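Long-range contacts in extracellular protein 11-1 (PDB 6ZUS), which is a zinc-binding avirulence effector of the fungus Fulvia fulva, probably secreted during infection and recognised through plant resistance proteins: residues D51-A56 against A80-V85; A8-W13 against F132-N137; L4-V9 against R84-K89. One frame throughout, in Å; residues are numbered along the deposited sequence.

Interaction 1 of 3, residues D51-A56 against A80-V85; sequences DGFSTA and ATAWRV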
loop_
_atom_site.group_PDB
_atom_site.type_symbol
_atom_site.label_atom_id
_atom_site.label_comp_id
_atom_site.label_asym_id
_atom_site.label_seq_id
_atom_site.Cartn_x
_atom_site.Cartn_y
_atom_site.Cartn_z
ATOM N N ASP A 51 5.498 5.721 -15.817
ATOM C CA ASP A 51 6.662 5.091 -15.147
ATOM C C ASP A 51 6.224 4.014 -14.130
ATOM O O ASP A 51 7.123 3.389 -13.520
ATOM C CB ASP A 51 7.596 6.148 -14.543
ATOM C CG ASP A 51 8.488 6.822 -15.584
ATOM O OD1 ASP A 51 8.888 6.132 -16.550
ATOM O OD2 ASP A 51 8.795 7.993 -15.413
ATOM N N GLY A 52 4.927 3.784 -13.928
ATOM C CA GLY A 52 4.460 2.662 -13.099
ATOM C C GLY A 52 5.015 2.707 -11.676
ATOM O O GLY A 52 4.972 3.771 -11.032
ATOM N N PHE A 53 5.446 1.547 -11.178
ATOM C CA PHE A 53 5.717 1.275 -9.749
ATOM C C PHE A 53 7.155 0.797 -9.632
ATOM O O PHE A 53 7.653 0.107 -10.528
ATOM C CB PHE A 53 4.766 0.215 -9.178
ATOM C CG PHE A 53 3.342 0.679 -9.135
ATOM C CD1 PHE A 53 2.658 0.942 -10.308
ATOM C CD2 PHE A 53 2.737 1.000 -7.945
ATOM C CE1 PHE A 53 1.356 1.424 -10.295
ATOM C CE2 PHE A 53 1.433 1.459 -7.914
ATOM C CZ PHE A 53 0.735 1.668 -9.087
ATOM N N SER A 54 7.753 1.143 -8.512
ATOM C CA SER A 54 9.088 0.665 -8.080
ATOM C C SER A 54 9.036 -0.844 -7.835
ATOM O O SER A 54 7.926 -1.481 -7.893
ATOM C CB SER A 54 9.540 1.398 -6.886
ATOM O OG SER A 54 8.903 0.880 -5.739
ATOM N N THR A 55 10.225 -1.438 -7.713
ATOM C CA THR A 55 10.395 -2.837 -7.258
ATOM C C THR A 55 9.659 -2.989 -5.918
ATOM O O THR A 55 9.729 -2.066 -5.082
ATOM C CB THR A 55 11.890 -3.174 -7.106
ATOM O OG1 THR A 55 12.415 -3.104 -8.434
ATOM C CG2 THR A 55 12.115 -4.542 -6.513
ATOM N N ALA A 56 8.897 -4.058 -5.789
ATOM C CA ALA A 56 8.132 -4.343 -4.545
ATOM C C ALA A 56 9.110 -4.924 -3.507
ATOM O O ALA A 56 10.006 -5.691 -3.882
ATOM C CB ALA A 56 6.991 -5.250 -4.867
ATOM N N ALA A 80 5.785 -0.630 -2.307
ATOM C CA ALA A 80 6.347 -0.100 -3.554
ATOM C C ALA A 80 5.915 1.363 -3.671
ATOM O O ALA A 80 4.938 1.804 -2.998
ATOM C CB ALA A 80 5.893 -0.956 -4.720
ATOM N N THR A 81 6.614 2.092 -4.533
ATOM C CA THR A 81 6.336 3.518 -4.797
ATOM C C THR A 81 5.635 3.627 -6.145
ATOM O O THR A 81 6.142 3.057 -7.136
ATOM C CB THR A 81 7.619 4.347 -4.785
ATOM O OG1 THR A 81 8.142 4.246 -3.449
ATOM C CG2 THR A 81 7.347 5.782 -5.178
ATOM N N ALA A 82 4.492 4.293 -6.157
ATOM C CA ALA A 82 3.884 4.799 -7.407
ATOM C C ALA A 82 4.658 6.075 -7.775
ATOM O O ALA A 82 4.527 7.079 -7.091
ATOM C CB ALA A 82 2.388 5.032 -7.231
ATOM N N TRP A 83 5.454 6.008 -8.839
ATOM C CA TRP A 83 6.374 7.119 -9.203
ATOM C C TRP A 83 5.634 8.423 -9.518
ATOM O O TRP A 83 6.136 9.520 -9.093
ATOM C CB TRP A 83 7.268 6.689 -10.357
ATOM C CG TRP A 83 8.247 5.630 -9.985
ATOM C CD1 TRP A 83 8.422 4.441 -10.606
ATOM C CD2 TRP A 83 9.261 5.734 -8.972
ATOM N NE1 TRP A 83 9.465 3.776 -10.022
ATOM C CE2 TRP A 83 9.995 4.539 -9.022
ATOM C CE3 TRP A 83 9.623 6.735 -8.047
ATOM C CZ2 TRP A 83 11.054 4.289 -8.149
ATOM C CZ3 TRP A 83 10.663 6.487 -7.176
ATOM C CH2 TRP A 83 11.371 5.280 -7.246
ATOM N N ARG A 84 4.489 8.341 -10.198
ATOM C CA ARG A 84 3.809 9.560 -10.720
ATOM C C ARG A 84 2.292 9.393 -10.620
ATOM O O ARG A 84 1.736 8.500 -11.301
ATOM C CB ARG A 84 4.242 9.813 -12.168
ATOM C CG ARG A 84 5.738 9.929 -12.372
ATOM C CD ARG A 84 6.022 10.124 -13.830
ATOM N NE ARG A 84 7.435 9.902 -14.067
ATOM C CZ ARG A 84 8.407 10.734 -13.719
ATOM N NH1 ARG A 84 8.138 11.898 -13.141
ATOM N NH2 ARG A 84 9.660 10.400 -14.009
ATOM N N VAL A 85 1.691 10.177 -9.732
ATOM C CA VAL A 85 0.241 10.144 -9.426
ATOM C C VAL A 85 -0.288 11.585 -9.525
ATOM O O VAL A 85 0.369 12.506 -9.038
ATOM C CB VAL A 85 -0.031 9.492 -8.058
ATOM C CG1 VAL A 85 -1.532 9.483 -7.788
ATOM C CG2 VAL A 85 0.606 8.111 -7.966
HETATM O O HOH W 1 3.610 5.916 -11.763
#
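Asp51 OD2 takes two bonds from Arg84, which reaches it side-on. Arg84 NE donates to Asp51 OD2 over 2.7 Å. Arg84 NH2 reaches Asp51 OD2 over 2.9 Å in a more bent bond. The oxygen lies in the guanidinium plane, while carboxylate and guanidinium are turned 49° against each other. One oxygen takes both bonds of the salt bridge. The contact lays the loop before strand 57-64 along the C-terminal part of strand 71-86, the two segments running in nearly opposite directions. A single beta bridge, Phe53 with Ala82, joins them. Its backbone bonds are Ser54 N to Thr81 O and Trp83 N to Gly52 O. A water also spans the join; its O lies 2.6 Å from Gly52 O and accepts from Arg84 N.

Side chains lie on both sides of this bridge. The Phe53 ring has Ala82 CA over one face, and Phe53 CE2 meets Ala82 CB at 3.8 Å. Phe38 of helix 31-40 and Tyr104 of helix 101-109 also touch the Phe53 side chain. The Trp83 indole lies against the loop. Trp83 CZ2 is 3.5 Å from Ser54 CB, and Thr81 CG2 covers one face toward the rim. Asp51 O sits at the indole edge, 3.4 Å from Trp83 CD1.

Arg84 NH1 has a second partner in His139 O. His139 binds zinc, and the Arg84 side chain comes to about 7 Å from a bound zinc ion, nearest atoms taken. Beyond the bridge, the Ser54 hydroxyl replaces a backbone acceptor. With chi1 at 79° its oxygen turns to the strand, and Thr81 N donates to Ser54 OG over 2.9 Å at a nearly straight 172°.

Interaction 2 of 3, residues A8-W13 against F132-N137; sequences AVALKW and FISNDN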
loop_
_atom_site.group_PDB
_atom_site.type_symbol
_atom_site.label_atom_id
_atom_site.label_comp_id
_atom_site.label_asym_id
_atom_site.label_seq_id
_atom_site.Cartn_x
_atom_site.Cartn_y
_atom_site.Cartn_z
ATOM N N ALA A 8 4.789 11.402 -5.995
ATOM C CA ALA A 8 5.162 9.999 -5.799
ATOM C C ALA A 8 4.500 9.559 -4.492
ATOM O O ALA A 8 4.457 10.367 -3.542
ATOM C CB ALA A 8 6.642 9.825 -5.774
ATOM N N VAL A 9 3.943 8.337 -4.496
ATOM C CA VAL A 9 3.153 7.786 -3.357
ATOM C C VAL A 9 3.823 6.473 -2.920
ATOM O O VAL A 9 3.972 5.560 -3.762
ATOM C CB VAL A 9 1.661 7.593 -3.694
ATOM C CG1 VAL A 9 0.923 7.039 -2.482
ATOM C CG2 VAL A 9 1.000 8.885 -4.167
ATOM N N ALA A 10 4.266 6.411 -1.650
ATOM C CA ALA A 10 4.765 5.204 -0.965
ATOM C C ALA A 10 3.530 4.395 -0.536
ATOM O O ALA A 10 2.775 4.892 0.282
ATOM C CB ALA A 10 5.627 5.561 0.214
ATOM N N LEU A 11 3.343 3.216 -1.108
ATOM C CA LEU A 11 2.152 2.327 -0.883
ATOM C C LEU A 11 2.601 1.080 -0.128
ATOM O O LEU A 11 3.730 0.550 -0.380
ATOM C CB LEU A 11 1.543 1.926 -2.224
ATOM C CG LEU A 11 0.987 3.073 -3.074
ATOM C CD1 LEU A 11 0.858 2.647 -4.506
ATOM C CD2 LEU A 11 -0.345 3.542 -2.548
ATOM N N LYS A 12 1.718 0.574 0.701
ATOM C CA LYS A 12 1.993 -0.688 1.431
ATOM C C LYS A 12 0.683 -1.427 1.699
ATOM O O LYS A 12 -0.308 -0.796 2.156
ATOM C CB LYS A 12 2.796 -0.411 2.702
ATOM C CG LYS A 12 3.155 -1.660 3.463
ATOM C CD LYS A 12 4.263 -1.451 4.425
ATOM C CE LYS A 12 3.843 -0.923 5.752
ATOM N NZ LYS A 12 4.804 -1.376 6.799
ATOM N N TRP A 13 0.699 -2.680 1.294
ATOM C CA TRP A 13 -0.386 -3.674 1.472
ATOM C C TRP A 13 -0.042 -4.490 2.709
ATOM O O TRP A 13 1.112 -4.979 2.830
ATOM C CB TRP A 13 -0.464 -4.534 0.238
ATOM C CG TRP A 13 -1.563 -5.529 0.267
ATOM C CD1 TRP A 13 -2.782 -5.417 -0.339
ATOM C CD2 TRP A 13 -1.500 -6.845 0.850
ATOM N NE1 TRP A 13 -3.488 -6.567 -0.163
ATOM C CE2 TRP A 13 -2.752 -7.457 0.583
ATOM C CE3 TRP A 13 -0.531 -7.571 1.555
ATOM C CZ2 TRP A 13 -3.048 -8.749 1.000
ATOM C CZ3 TRP A 13 -0.835 -8.851 1.991
ATOM C CH2 TRP A 13 -2.076 -9.415 1.716
ATOM N N PHE A 132 1.306 7.272 1.473
ATOM C CA PHE A 132 1.686 8.663 1.809
ATOM C C PHE A 132 2.566 9.226 0.685
ATOM O O PHE A 132 3.256 8.491 -0.028
ATOM C CB PHE A 132 2.320 8.680 3.212
ATOM C CG PHE A 132 3.595 7.889 3.328
ATOM C CD1 PHE A 132 4.817 8.468 2.996
ATOM C CD2 PHE A 132 3.590 6.594 3.850
ATOM C CE1 PHE A 132 5.992 7.737 3.108
ATOM C CE2 PHE A 132 4.771 5.884 3.986
ATOM C CZ PHE A 132 5.964 6.452 3.610
ATOM N N ILE A 133 2.541 10.543 0.578
ATOM C CA ILE A 133 3.346 11.268 -0.440
ATOM C C ILE A 133 4.825 11.140 -0.074
ATOM O O ILE A 133 5.235 11.541 1.031
ATOM C CB ILE A 133 2.899 12.726 -0.579
ATOM C CG1 ILE A 133 1.419 12.824 -0.942
ATOM C CG2 ILE A 133 3.796 13.422 -1.584
ATOM C CD1 ILE A 133 0.852 14.221 -0.827
ATOM N N SER A 134 5.633 10.650 -0.994
ATOM C CA SER A 134 7.089 10.536 -0.794
ATOM C C SER A 134 7.837 11.619 -1.622
ATOM O O SER A 134 9.063 11.871 -1.341
ATOM C CB SER A 134 7.548 9.156 -1.088
ATOM O OG SER A 134 7.252 8.771 -2.400
ATOM N N ASN A 135 7.165 12.277 -2.569
ATOM C CA ASN A 135 7.779 13.342 -3.427
ATOM C C ASN A 135 6.644 14.167 -4.058
ATOM O O ASN A 135 5.730 13.552 -4.547
ATOM C CB ASN A 135 8.770 12.695 -4.402
ATOM C CG ASN A 135 9.686 13.687 -5.101
ATOM O OD1 ASN A 135 9.610 14.886 -4.842
ATOM N ND2 ASN A 135 10.534 13.184 -5.985
ATOM N N ASP A 136 6.623 15.502 -3.978
ATOM C CA ASP A 136 5.586 16.292 -4.718
ATOM C C ASP A 136 6.220 17.065 -5.888
ATOM O O ASP A 136 7.448 17.086 -6.040
ATOM C CB ASP A 136 4.706 17.160 -3.803
ATOM C CG ASP A 136 3.243 17.277 -4.273
ATOM O OD1 ASP A 136 3.028 17.432 -5.506
ATOM O OD2 ASP A 136 2.301 17.194 -3.416
ATOM N N ASN A 137 5.385 17.619 -6.761
ATOM C CA ASN A 137 5.816 18.411 -7.942
ATOM C C ASN A 137 6.827 17.591 -8.744
ATOM O O ASN A 137 7.937 18.097 -8.988
ATOM C CB ASN A 137 6.373 19.772 -7.515
ATOM C CG ASN A 137 5.449 20.427 -6.520
ATOM O OD1 ASN A 137 4.293 20.714 -6.839
ATOM N ND2 ASN A 137 5.922 20.564 -5.290
#
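Segment 8-13, part of strand 6-20, and segment 132-137 pair antiparallel, with Ala10 and Phe132 as a hydrogen-bonded pair, Val9 and Ile133 as a non-hydrogen-bonded pair, and Ala8 opposite both Ser134 and Asn135. Ala10 CB sits over one face of the Phe132 ring. It lies 3.7 Å from the centroid and 20° off the ring normal, a CH-pi contact. The nearest ring atom is Phe132 CZ, 3.5 Å from Ala10 CB. Phe132 CG lies between its backbone N and carbonyl carbon (chi1 63°), and this folds the ring back across the neighbouring strand. The backbone bonds of this pair run both ways: Ala10 N gives to Phe132 O, and Phe132 N gives to Ala10 O over 3.0 Å.

The extra residue on the 132-137 side makes a classic beta bulge, set in the edge strand 127-138 of a four-stranded antiparallel sheet. The register shifts by one there. Ala8 O takes the Ser134 N bond at 2.8 Å, with the donor 39° above the carbonyl plane. Asn135 N also points to Ala8 O, but at 3.5 Å that bond is weak. Past the bulge Ala8 N donates to Asn135 O over 2.8 Å.

Ala8 CB touches both Ser134 OG and Asn135 CB, 3.8 Å from the latter. It is on the same face of the sheet as Ala10 and the Phe132 ring. Val9 and Ile133 point to the other face, where Val101 of helix 101-109 touches Ile133. Val9 CG1 is anti to its own backbone N, and this sets it against Phe132 O. Ile133 CG2 comes to 3.7 Å from Ala8 O.

Interaction 3 of 3, residues L4-V9 against R84-K89; sequences LDCKAV and RVRNGK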
loop_
_atom_site.group_PDB
_atom_site.type_symbol
_atom_site.label_atom_id
_atom_site.label_comp_id
_atom_site.label_asym_id
_atom_site.label_seq_id
_atom_site.Cartn_x
_atom_site.Cartn_y
_atom_site.Cartn_z
ATOM N N LEU A 4 3.769 19.478 -14.050
ATOM C CA LEU A 4 4.813 19.341 -12.982
ATOM C C LEU A 4 4.158 19.187 -11.607
ATOM O O LEU A 4 4.874 19.408 -10.640
ATOM C CB LEU A 4 5.712 20.578 -13.000
ATOM C CG LEU A 4 6.199 20.958 -14.402
ATOM C CD1 LEU A 4 6.864 22.329 -14.398
ATOM C CD2 LEU A 4 7.132 19.887 -14.975
ATOM N N ASP A 5 2.884 18.783 -11.577
ATOM C CA ASP A 5 1.966 18.803 -10.401
ATOM C C ASP A 5 1.524 17.358 -10.068
ATOM O O ASP A 5 0.321 17.162 -9.724
ATOM C CB ASP A 5 0.732 19.678 -10.702
ATOM C CG ASP A 5 0.167 19.454 -12.105
ATOM O OD1 ASP A 5 0.228 18.310 -12.574
ATOM O OD2 ASP A 5 -0.288 20.438 -12.742
ATOM N N CYS A 6 2.372 16.366 -10.362
ATOM C CA CYS A 6 2.162 14.969 -9.920
ATOM C C CYS A 6 2.923 14.776 -8.594
ATOM O O CYS A 6 3.772 15.647 -8.234
ATOM C CB CYS A 6 2.525 13.951 -11.001
ATOM S SG CYS A 6 1.122 13.547 -12.094
ATOM N N LYS A 7 2.643 13.672 -7.894
ATOM C CA LYS A 7 3.325 13.251 -6.639
ATOM C C LYS A 7 3.790 11.799 -6.791
ATOM O O LYS A 7 3.260 11.067 -7.686
ATOM C CB LYS A 7 2.377 13.414 -5.446
ATOM C CG LYS A 7 1.059 12.679 -5.613
ATOM C CD LYS A 7 0.152 12.727 -4.437
ATOM C CE LYS A 7 -1.128 11.959 -4.652
ATOM N NZ LYS A 7 -2.192 12.823 -5.207
ATOM N N ALA A 8 4.789 11.402 -5.995
ATOM C CA ALA A 8 5.162 9.999 -5.799
ATOM C C ALA A 8 4.500 9.559 -4.492
ATOM O O ALA A 8 4.457 10.367 -3.542
ATOM C CB ALA A 8 6.642 9.825 -5.774
ATOM N N VAL A 9 3.943 8.337 -4.496
ATOM C CA VAL A 9 3.153 7.786 -3.357
ATOM C C VAL A 9 3.823 6.473 -2.920
ATOM O O VAL A 9 3.972 5.560 -3.762
ATOM C CB VAL A 9 1.661 7.593 -3.694
ATOM C CG1 VAL A 9 0.923 7.039 -2.482
ATOM C CG2 VAL A 9 1.000 8.885 -4.167
ATOM N N ARG A 84 4.489 8.341 -10.198
ATOM C CA ARG A 84 3.809 9.560 -10.720
ATOM C C ARG A 84 2.292 9.393 -10.620
ATOM O O ARG A 84 1.736 8.500 -11.301
ATOM C CB ARG A 84 4.242 9.813 -12.168
ATOM C CG ARG A 84 5.738 9.929 -12.372
ATOM C CD ARG A 84 6.022 10.124 -13.830
ATOM N NE ARG A 84 7.435 9.902 -14.067
ATOM C CZ ARG A 84 8.407 10.734 -13.719
ATOM N NH1 ARG A 84 8.138 11.898 -13.141
ATOM N NH2 ARG A 84 9.660 10.400 -14.009
ATOM N N VAL A 85 1.691 10.177 -9.732
ATOM C CA VAL A 85 0.241 10.144 -9.426
ATOM C C VAL A 85 -0.288 11.585 -9.525
ATOM O O VAL A 85 0.369 12.506 -9.038
ATOM C CB VAL A 85 -0.031 9.492 -8.058
ATOM C CG1 VAL A 85 -1.532 9.483 -7.788
ATOM C CG2 VAL A 85 0.606 8.111 -7.966
ATOM N N ARG A 86 -1.448 11.756 -10.134
ATOM C CA ARG A 86 -2.032 13.103 -10.339
ATOM C C ARG A 86 -2.312 13.704 -8.968
ATOM O O ARG A 86 -2.484 12.943 -7.983
ATOM C CB ARG A 86 -3.264 13.002 -11.230
ATOM C CG ARG A 86 -2.928 12.540 -12.635
ATOM C CD ARG A 86 -4.156 12.709 -13.443
ATOM N NE ARG A 86 -4.081 11.981 -14.695
ATOM C CZ ARG A 86 -3.570 12.476 -15.830
ATOM N NH1 ARG A 86 -2.997 13.663 -15.862
ATOM N NH2 ARG A 86 -3.626 11.729 -16.920
ATOM N N ASN A 87 -2.320 15.028 -8.913
ATOM C CA ASN A 87 -2.817 15.788 -7.739
ATOM C C ASN A 87 -4.267 16.230 -7.938
ATOM O O ASN A 87 -4.664 16.617 -9.033
ATOM C CB ASN A 87 -1.898 16.970 -7.436
ATOM C CG ASN A 87 -0.703 16.511 -6.629
ATOM O OD1 ASN A 87 -0.875 15.802 -5.625
ATOM N ND2 ASN A 87 0.491 16.916 -7.050
ATOM N N GLY A 88 -5.029 16.219 -6.863
ATOM C CA GLY A 88 -6.360 16.839 -6.814
ATOM C C GLY A 88 -7.424 15.878 -7.284
ATOM O O GLY A 88 -7.359 14.683 -6.929
ATOM N N LYS A 89 -8.362 16.413 -8.053
ATOM C CA LYS A 89 -9.465 15.699 -8.712
ATOM C C LYS A 89 -9.085 15.613 -10.175
ATOM O O LYS A 89 -8.554 16.595 -10.723
ATOM C CB LYS A 89 -10.767 16.482 -8.548
ATOM C CG LYS A 89 -11.101 16.850 -7.108
ATOM C CD LYS A 89 -11.669 15.693 -6.312
ATOM C CE LYS A 89 -12.151 16.099 -4.933
ATOM N NZ LYS A 89 -13.244 15.211 -4.459
HETATM O O HOH W 2 -1.797 16.598 -11.478
HETATM O O HOH W 3 -2.320 14.629 -3.016
#
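Lys7 and Val85 form the tight part of this contact, an antiparallel hydrogen-bonded pair that joins strand 6-20 to strand 71-86 inside the four-stranded sheet. Lys7 N donates to Val85 O, and Val85 N returns a bond to Lys7 O over 2.7 Å. The strand segments are strongly skewed, with 125° between their directions. On the face that carries Lys7 and Val85, Val9 CG2 meets Val85 CG2 at 3.9 Å, the two side chains crossing at about a right angle. Tyr104 of helix 101-109 touches Val85. Cys6 SG lies 3.3 Å from Val85 O and is tied to Cys140 by a disulfide, which links the sheet to the chain end that carries the zinc ligands His139 and Gln143.

The Lys7 chain is extended to CE, then bends at its end (chi4 -91°). This brings NZ back to the other segment, where Lys7 NZ donates to Arg86 O over 2.8 Å. A longer bond goes to Asn87 OD1, approached 40° out of its carbonyl plane. Cys99 O is the strongest acceptor for the ammonium, so several oxygens surround this buried lysine.

Beyond Arg86 the contact loosens and water enters. One water gives a proton to Asp5 O and accepts from Asn87 N, in place of a good direct bond between them. A second water joins Lys7 NZ to Asn87 OD1. The Asn87 amide reaches across between these two waters. Its nitrogen has its firmer partner in Asp136 OD1, on strand 127-138. Toward the 4-9 segment the same Asn87 ND2 makes only a weak, bent bond to Asp5 O, 2.7 Å long.

In the fold
From the N terminus, strand 6-20 enters two contacts at once. Its start pairs with segment 84-89 in interaction 3, and residues 8-13 pair with 132-137 in interaction 2, which closes the longest loop. Interactions 2 and 3 share Ala8 and Val9. Interaction 1 closes a short loop, from 51-56 to 80-85, nested inside the loop of interaction 2. It ends on the same strand as interaction 3, sharing Arg84 and Val85. Backbone bonds from Ala82 to Val9 and from Leu11 to Ala80 join interactions 1 and 2 through the sheet. Together they tie both neighbours of the first strand, and the loop before strand 57-64, to one end of the sheet.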